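Local coordinates for protein phenol hydroxylase component phN (Pseudomonas stutzeri, PDB 3U52) that probably hydroxylates phenol with dioxygen at a diiron centre as part of a multicomponent monooxygenase, at residues Trp291-Glu300 with Gln321-Leu331. Numbering follows the deposited sequence.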
loop_
_atom_site.group_PDB
_atom_site.type_symbol
_atom_site.label_atom_id
_atom_site.label_comp_id
_atom_site.label_asym_id
_atom_site.label_seq_id
_atom_site.Cartn_x
_atom_site.Cartn_y
_atom_site.Cartn_z
ATOM N N TRP A 291 -27.367 -12.163 -14.418
ATOM C CA TRP A 291 -28.139 -10.918 -14.310
ATOM C C TRP A 291 -29.481 -11.197 -13.655
ATOM O O TRP A 291 -29.970 -10.438 -12.810
ATOM C CB TRP A 291 -28.383 -10.303 -15.690
ATOM C CG TRP A 291 -29.416 -9.192 -15.633
ATOM C CD1 TRP A 291 -30.685 -9.246 -16.065
ATOM C CD2 TRP A 291 -29.222 -7.870 -15.095
ATOM N NE1 TRP A 291 -31.327 -8.035 -15.835
ATOM C CE2 TRP A 291 -30.437 -7.174 -15.244
ATOM C CE3 TRP A 291 -28.137 -7.217 -14.491
ATOM C CZ2 TRP A 291 -30.596 -5.838 -14.827
ATOM C CZ3 TRP A 291 -28.288 -5.898 -14.086
ATOM C CH2 TRP A 291 -29.502 -5.223 -14.260
ATOM N N SER A 292 -30.098 -12.308 -14.022
ATOM C CA SER A 292 -31.407 -12.624 -13.488
ATOM C C SER A 292 -31.362 -12.748 -11.907
ATOM O O SER A 292 -32.200 -12.186 -11.168
ATOM C CB SER A 292 -31.846 -13.928 -14.157
ATOM O OG SER A 292 -33.046 -14.343 -13.559
ATOM N N GLU A 293 -30.331 -13.412 -11.389
ATOM C CA GLU A 293 -30.137 -13.530 -9.941
ATOM C C GLU A 293 -29.825 -12.185 -9.280
ATOM O O GLU A 293 -30.292 -11.938 -8.173
ATOM C CB GLU A 293 -28.982 -14.504 -9.619
ATOM C CG GLU A 293 -29.339 -16.003 -9.759
ATOM C CD GLU A 293 -28.120 -16.927 -9.832
ATOM O OE1 GLU A 293 -26.992 -16.464 -10.142
ATOM O OE2 GLU A 293 -28.295 -18.146 -9.565
ATOM N N ALA A 294 -28.956 -11.371 -9.893
ATOM C CA ALA A 294 -28.669 -10.022 -9.396
ATOM C C ALA A 294 -29.918 -9.128 -9.356
ATOM O O ALA A 294 -30.173 -8.444 -8.356
ATOM C CB ALA A 294 -27.554 -9.367 -10.259
ATOM N N TRP A 295 -30.706 -9.123 -10.428
ATOM C CA TRP A 295 -31.958 -8.356 -10.443
ATOM C C TRP A 295 -32.924 -8.781 -9.328
ATOM O O TRP A 295 -33.539 -7.940 -8.634
ATOM C CB TRP A 295 -32.702 -8.475 -11.794
ATOM C CG TRP A 295 -33.846 -7.531 -11.867
ATOM C CD1 TRP A 295 -35.199 -7.843 -11.717
ATOM C CD2 TRP A 295 -33.797 -6.109 -12.106
ATOM N NE1 TRP A 295 -35.966 -6.684 -11.843
ATOM C CE2 TRP A 295 -35.140 -5.621 -12.069
ATOM C CE3 TRP A 295 -32.746 -5.183 -12.330
ATOM C CZ2 TRP A 295 -35.453 -4.254 -12.272
ATOM C CZ3 TRP A 295 -33.072 -3.806 -12.499
ATOM C CH2 TRP A 295 -34.410 -3.372 -12.470
ATOM N N GLU A 296 -33.091 -10.092 -9.202
ATOM C CA GLU A 296 -33.976 -10.668 -8.223
ATOM C C GLU A 296 -33.603 -10.316 -6.770
ATOM O O GLU A 296 -34.472 -10.013 -5.932
ATOM C CB GLU A 296 -33.943 -12.166 -8.440
ATOM C CG GLU A 296 -35.104 -12.889 -7.820
ATOM C CD GLU A 296 -35.213 -14.334 -8.330
ATOM O OE1 GLU A 296 -35.515 -15.209 -7.483
ATOM O OE2 GLU A 296 -34.969 -14.587 -9.548
ATOM N N VAL A 297 -32.318 -10.344 -6.454
ATOM C CA VAL A 297 -31.880 -10.014 -5.110
ATOM C C VAL A 297 -31.844 -8.514 -4.878
ATOM O O VAL A 297 -32.398 -8.011 -3.907
ATOM C CB VAL A 297 -30.492 -10.654 -4.836
ATOM C CG1 VAL A 297 -29.925 -10.213 -3.450
ATOM C CG2 VAL A 297 -30.636 -12.176 -4.947
ATOM N N TYR A 298 -31.199 -7.779 -5.771
ATOM C CA TYR A 298 -30.944 -6.383 -5.497
ATOM C C TYR A 298 -32.134 -5.494 -5.782
ATOM O O TYR A 298 -32.314 -4.493 -5.114
ATOM C CB TYR A 298 -29.675 -5.894 -6.206
ATOM C CG TYR A 298 -28.487 -6.639 -5.686
ATOM C CD1 TYR A 298 -27.798 -7.529 -6.490
ATOM C CD2 TYR A 298 -28.080 -6.485 -4.361
ATOM C CE1 TYR A 298 -26.711 -8.235 -5.990
ATOM C CE2 TYR A 298 -27.008 -7.184 -3.851
ATOM C CZ TYR A 298 -26.327 -8.057 -4.664
ATOM O OH TYR A 298 -25.245 -8.762 -4.155
ATOM N N TYR A 299 -32.944 -5.841 -6.766
ATOM C CA TYR A 299 -34.097 -5.023 -7.010
ATOM C C TYR A 299 -35.336 -5.691 -6.481
ATOM O O TYR A 299 -36.066 -5.067 -5.709
ATOM C CB TYR A 299 -34.301 -4.628 -8.503
ATOM C CG TYR A 299 -35.540 -3.765 -8.616
ATOM C CD1 TYR A 299 -36.774 -4.315 -9.001
ATOM C CD2 TYR A 299 -35.502 -2.410 -8.231
ATOM C CE1 TYR A 299 -37.931 -3.546 -9.009
ATOM C CE2 TYR A 299 -36.649 -1.645 -8.239
ATOM C CZ TYR A 299 -37.853 -2.209 -8.609
ATOM O OH TYR A 299 -38.976 -1.379 -8.651
ATOM N N GLU A 300 -35.644 -6.912 -6.891
ATOM C CA GLU A 300 -36.969 -7.443 -6.500
ATOM C C GLU A 300 -37.105 -7.589 -4.954
ATOM O O GLU A 300 -38.100 -7.166 -4.375
ATOM C CB GLU A 300 -37.307 -8.744 -7.230
ATOM C CG GLU A 300 -37.591 -8.514 -8.715
ATOM C CD GLU A 300 -37.919 -9.792 -9.460
ATOM O OE1 GLU A 300 -37.385 -9.994 -10.570
ATOM O OE2 GLU A 300 -38.696 -10.598 -8.922
ATOM N N GLN A 321 -42.339 -1.761 -13.465
ATOM C CA GLN A 321 -41.313 -2.595 -12.833
ATOM C C GLN A 321 -41.564 -4.063 -13.203
ATOM O O GLN A 321 -40.610 -4.798 -13.342
ATOM C CB GLN A 321 -41.205 -2.395 -11.306
ATOM C CG GLN A 321 -42.321 -3.033 -10.529
ATOM C CD GLN A 321 -42.061 -3.138 -9.044
ATOM O OE1 GLN A 321 -41.032 -2.700 -8.520
ATOM N NE2 GLN A 321 -43.018 -3.718 -8.345
ATOM N N ASP A 322 -42.835 -4.465 -13.416
ATOM C CA ASP A 322 -43.159 -5.835 -13.909
ATOM C C ASP A 322 -42.543 -6.222 -15.247
ATOM O O ASP A 322 -42.185 -7.380 -15.469
ATOM C CB ASP A 322 -44.677 -6.096 -14.001
ATOM C CG ASP A 322 -45.467 -5.006 -14.833
ATOM O OD1 ASP A 322 -45.484 -3.747 -14.487
ATOM O OD2 ASP A 322 -46.152 -5.441 -15.811
ATOM N N VAL A 323 -42.483 -5.251 -16.153
ATOM C CA VAL A 323 -41.886 -5.450 -17.461
ATOM C C VAL A 323 -40.385 -5.709 -17.245
ATOM O O VAL A 323 -39.811 -6.565 -17.905
ATOM C CB VAL A 323 -42.142 -4.219 -18.383
ATOM C CG1 VAL A 323 -41.424 -4.373 -19.666
ATOM C CG2 VAL A 323 -43.647 -4.006 -18.656
ATOM N N ALA A 324 -39.754 -4.961 -16.328
ATOM C CA ALA A 324 -38.312 -5.078 -16.061
ATOM C C ALA A 324 -38.018 -6.427 -15.365
ATOM O O ALA A 324 -37.008 -7.112 -15.672
ATOM C CB ALA A 324 -37.850 -3.901 -15.205
ATOM N N ASN A 325 -38.880 -6.811 -14.418
ATOM C CA ASN A 325 -38.729 -8.146 -13.724
ATOM C C ASN A 325 -38.754 -9.285 -14.723
ATOM O O ASN A 325 -37.875 -10.115 -14.721
ATOM C CB ASN A 325 -39.788 -8.362 -12.630
ATOM C CG ASN A 325 -39.680 -7.336 -11.538
ATOM O OD1 ASN A 325 -38.680 -6.594 -11.462
ATOM N ND2 ASN A 325 -40.701 -7.262 -10.680
ATOM N N ASP A 326 -39.727 -9.258 -15.631
ATOM C CA ASP A 326 -39.800 -10.202 -16.734
ATOM C C ASP A 326 -38.628 -10.145 -17.764
ATOM O O ASP A 326 -38.225 -11.177 -18.268
ATOM C CB ASP A 326 -41.122 -10.018 -17.481
ATOM C CG ASP A 326 -41.325 -11.093 -18.536
ATOM O OD1 ASP A 326 -41.711 -12.222 -18.145
ATOM O OD2 ASP A 326 -41.080 -10.821 -19.753
ATOM N N ALA A 327 -38.061 -8.957 -18.046
ATOM C CA ALA A 327 -36.961 -8.842 -19.026
ATOM C C ALA A 327 -35.655 -9.463 -18.529
ATOM O O ALA A 327 -34.738 -9.692 -19.313
ATOM C CB ALA A 327 -36.703 -7.360 -19.441
ATOM N N LYS A 328 -35.557 -9.720 -17.236
ATOM C CA LYS A 328 -34.325 -10.256 -16.675
ATOM C C LYS A 328 -33.952 -11.597 -17.321
ATOM O O LYS A 328 -32.756 -11.960 -17.353
ATOM C CB LYS A 328 -34.395 -10.358 -15.124
ATOM C CG LYS A 328 -35.216 -11.567 -14.598
ATOM C CD LYS A 328 -35.290 -11.520 -13.091
ATOM C CE LYS A 328 -36.220 -12.624 -12.544
ATOM N NZ LYS A 328 -37.569 -12.095 -12.313
ATOM N N HIS A 329 -34.954 -12.315 -17.863
ATOM C CA HIS A 329 -34.695 -13.605 -18.526
ATOM C C HIS A 329 -34.127 -13.452 -19.969
ATOM O O HIS A 329 -33.769 -14.445 -20.602
ATOM C CB HIS A 329 -35.950 -14.473 -18.540
ATOM C CG HIS A 329 -36.519 -14.701 -17.178
ATOM N ND1 HIS A 329 -35.853 -15.420 -16.207
ATOM C CD2 HIS A 329 -37.673 -14.281 -16.612
ATOM C CE1 HIS A 329 -36.576 -15.435 -15.097
ATOM N NE2 HIS A 329 -37.689 -14.756 -15.321
ATOM N N HIS A 330 -34.085 -12.209 -20.466
ATOM C CA HIS A 330 -33.846 -11.938 -21.915
ATOM C C HIS A 330 -32.744 -10.922 -22.156
ATOM O O HIS A 330 -31.976 -11.027 -23.117
ATOM C CB HIS A 330 -35.138 -11.392 -22.534
ATOM C CG HIS A 330 -36.228 -12.423 -22.665
ATOM N ND1 HIS A 330 -36.185 -13.437 -23.600
ATOM C CD2 HIS A 330 -37.371 -12.605 -21.968
ATOM C CE1 HIS A 330 -37.264 -14.189 -23.482
ATOM N NE2 HIS A 330 -38.003 -13.700 -22.504
ATOM N N LEU A 331 -32.657 -9.947 -21.249
ATOM C CA LEU A 331 -31.844 -8.718 -21.434
ATOM C C LEU A 331 -30.392 -8.930 -21.889
ATOM O O LEU A 331 -29.954 -8.375 -22.920
ATOM C CB LEU A 331 -31.811 -7.950 -20.138
ATOM C CG LEU A 331 -31.854 -6.460 -20.254
ATOM C CD1 LEU A 331 -33.161 -6.000 -21.009
ATOM C CD2 LEU A 331 -31.898 -5.949 -18.810
HETATM O O HOH W 1 -34.150 -7.018 -15.304
#
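Lys328 reaches across to helix 291-310, where its NZ forms a salt bridge with Glu300 OE1, 2.7 Å away, on the syn lone pair of that oxygen. Lys328 NZ also donates to Asn325 O at 3.1 Å, from above the carbonyl plane, so it ties a backbone oxygen of helix 321-327 to the carboxylate opposite. The bend at the end of the Lys328 chain turns NZ toward these acceptors, while Lys328 CD runs past Ser292 OG, 3.6 Å away; Glu296 OE2 adds a second, more distant negative charge. Replacing Lys328 by an alanine is likely to leave the Glu300 carboxylate without its cationic mate and to open a gap beside Ser292. Asn325 OD1 accepts a nearly straight bond (173°) from Trp295 NE1, and the oxygen lies in the indole plane. The Asn325 amide stacks on the Glu300 carboxylate, their planes 24° apart. Tyr299 OH lies implausibly close (2.4 Å) to Gln321 OE1, so the details of that hydrogen bond are doubtful. The indole N-H of Trp291 is satisfied by a water that donates in turn to Ala324 O. With Phe266 and Phe270 against Tyr299 and Trp295, this is roughly antiparallel helix packing (146°) against helix 254-283 in the mainly helical hydroxylase fold, its aromatic layer stitched by polar side-chain bonds.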